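Side-chain contact in inner membrane lipoprotein (PDB 4C47), which is a trimeric inner-membrane protein required for proper surface expression of the autotransporter adhesin SadA, and may take a direct part in its biogenesis: residues G88-A93 with I118-L123. Residues are numbered along the deposited sequence; the frame is centred on the assembly and turned at random.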
loop_
_atom_site.group_PDB
_atom_site.type_symbol
_atom_site.label_atom_id
_atom_site.label_comp_id
_atom_site.label_asym_id
_atom_site.label_seq_id
_atom_site.Cartn_x
_atom_site.Cartn_y
_atom_site.Cartn_z
ATOM N N GLY A 88 -9.818 3.315 14.136
ATOM C CA GLY A 88 -10.908 3.023 13.226
ATOM C C GLY A 88 -12.135 2.479 13.932
ATOM O O GLY A 88 -13.209 2.383 13.342
ATOM N N ASN A 89 -11.977 2.117 15.201
ATOM C CA ASN A 89 -13.082 1.580 15.986
ATOM C C ASN A 89 -13.321 2.383 17.253
ATOM O O ASN A 89 -14.455 2.726 17.580
ATOM C CB ASN A 89 -12.828 0.118 16.354
ATOM C CG ASN A 89 -12.741 -0.784 15.143
ATOM O OD1 ASN A 89 -13.214 -0.440 14.062
ATOM N ND2 ASN A 89 -12.141 -1.956 15.322
ATOM N N ILE A 90 -12.240 2.664 17.971
ATOM C CA ILE A 90 -12.313 3.446 19.194
ATOM C C ILE A 90 -11.523 4.740 19.044
ATOM O O ILE A 90 -10.379 4.733 18.591
ATOM C CB ILE A 90 -11.793 2.641 20.403
ATOM C CG1 ILE A 90 -12.793 1.548 20.776
ATOM C CG2 ILE A 90 -11.558 3.548 21.594
ATOM C CD1 ILE A 90 -12.402 0.758 22.000
ATOM N N GLY A 91 -12.153 5.851 19.403
ATOM C CA GLY A 91 -11.499 7.145 19.372
ATOM C C GLY A 91 -11.319 7.703 20.770
ATOM O O GLY A 91 -12.266 7.777 21.553
ATOM N N LEU A 92 -10.090 8.092 21.083
ATOM C CA LEU A 92 -9.750 8.649 22.379
ATOM C C LEU A 92 -8.985 9.941 22.169
ATOM O O LEU A 92 -8.180 10.046 21.245
ATOM C CB LEU A 92 -8.868 7.679 23.172
ATOM C CG LEU A 92 -9.406 6.288 23.515
ATOM C CD1 LEU A 92 -8.362 5.510 24.302
ATOM C CD2 LEU A 92 -10.699 6.385 24.303
ATOM N N ALA A 93 -9.241 10.932 23.013
ATOM C CA ALA A 93 -8.376 12.106 23.052
ATOM C C ALA A 93 -7.622 12.087 24.366
ATOM O O ALA A 93 -8.058 11.452 25.322
ATOM C CB ALA A 93 -9.176 13.397 22.906
ATOM N N ILE A 118 -20.861 5.881 23.381
ATOM C CA ILE A 118 -21.093 4.810 24.344
ATOM C C ILE A 118 -19.838 4.570 25.181
ATOM O O ILE A 118 -18.721 4.794 24.705
ATOM C CB ILE A 118 -21.536 3.498 23.653
ATOM C CG1 ILE A 118 -20.481 3.024 22.652
ATOM C CG2 ILE A 118 -22.877 3.687 22.965
ATOM C CD1 ILE A 118 -20.785 1.668 22.056
ATOM N N PRO A 119 -20.017 4.135 26.439
ATOM C CA PRO A 119 -18.870 3.852 27.308
ATOM C C PRO A 119 -17.985 2.750 26.733
ATOM O O PRO A 119 -18.480 1.861 26.043
ATOM C CB PRO A 119 -19.523 3.355 28.602
ATOM C CG PRO A 119 -20.915 3.886 28.570
ATOM C CD PRO A 119 -21.304 3.927 27.128
ATOM N N VAL A 120 -16.690 2.825 27.012
ATOM C CA VAL A 120 -15.773 1.734 26.714
ATOM C C VAL A 120 -15.014 1.371 27.989
ATOM O O VAL A 120 -14.641 2.248 28.769
ATOM C CB VAL A 120 -14.787 2.085 25.571
ATOM C CG1 VAL A 120 -15.541 2.321 24.274
ATOM C CG2 VAL A 120 -13.954 3.307 25.923
ATOM N N SER A 121 -14.800 0.078 28.207
ATOM C CA SER A 121 -14.140 -0.381 29.422
ATOM C C SER A 121 -13.088 -1.433 29.119
ATOM O O SER A 121 -13.095 -2.037 28.046
ATOM C CB SER A 121 -15.165 -0.944 30.408
ATOM O OG SER A 121 -16.114 0.041 30.772
ATOM N N ASN A 122 -12.191 -1.644 30.078
ATOM C CA ASN A 122 -11.150 -2.662 29.979
ATOM C C ASN A 122 -10.258 -2.498 28.755
ATOM O O ASN A 122 -9.945 -3.470 28.065
ATOM C CB ASN A 122 -11.759 -4.065 30.023
ATOM C CG ASN A 122 -12.667 -4.265 31.222
ATOM O OD1 ASN A 122 -12.549 -3.559 32.224
ATOM N ND2 ASN A 122 -13.580 -5.226 31.124
ATOM N N LEU A 123 -9.863 -1.256 28.491
ATOM C CA LEU A 123 -8.910 -0.953 27.438
ATOM C C LEU A 123 -7.507 -1.318 27.904
ATOM O O LEU A 123 -7.184 -1.189 29.084
ATOM C CB LEU A 123 -8.959 0.536 27.084
ATOM C CG LEU A 123 -10.031 1.028 26.109
ATOM C CD1 LEU A 123 -10.094 2.545 26.107
ATOM C CD2 LEU A 123 -9.749 0.519 24.709
#
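Ile90 reaches with its terminal methyl to two side chains of 118-123, Val120 and Leu123; Ile90 and Leu92 on one side, Val120 and Leu123 on the other, make up this purely apolar contact. The closer approach is to Leu123, whose CD2 lies 3.8 Å from Ile90 CD1. The other touch is lighter, Ile90 CD1 standing 4.2 Å from Val120 CG1. In both pairs the side chains run past each other in opposite directions, meeting alongside. CG1 of Ile90 is anti to its carbonyl carbon (chi1 -72°), and a fully extended outer bond (chi2 -177°) carries CD1 across to these two neighbours.

Leu123 divides its methyls between the partners. While CD2 is taken up by Ile90, its CD1 meets Leu92 CD1 at 3.9 Å, and here the two leucines point at each other tip to tip. In the extended chain Ile90 and Leu92, on either side of Gly91, turn their side chains to the same segment.

No hydrogen bond joins the segments, and the backbones stay well separated, with 8.5 Å between Ile90 CA and Val120 CA. They are tied elsewhere: Gly91 and Ala93 bond through their backbones to Leu115 and Val113, whereas Val120 and Ser121 bond to Leu158 and Ile191. All four touching residues are buried. Phe192 packs on Ile90 and Val120, and Ile185 of strand 180-186 on both leucines, extending the apolar cluster within the subunit.

Apolar side chains meeting between two sheets without backbone pairing are what the interior of a beta-sandwich is built of. Here Ile90, just before strand 91-102 of one antiparallel sheet, and Leu92, within it, pack against strand 120-121, paired with strand 191-192, and against Leu123, which leads into strand 124-130 of the other four-stranded sheet, within the globular C-terminal domain that follows the trimeric coiled coil.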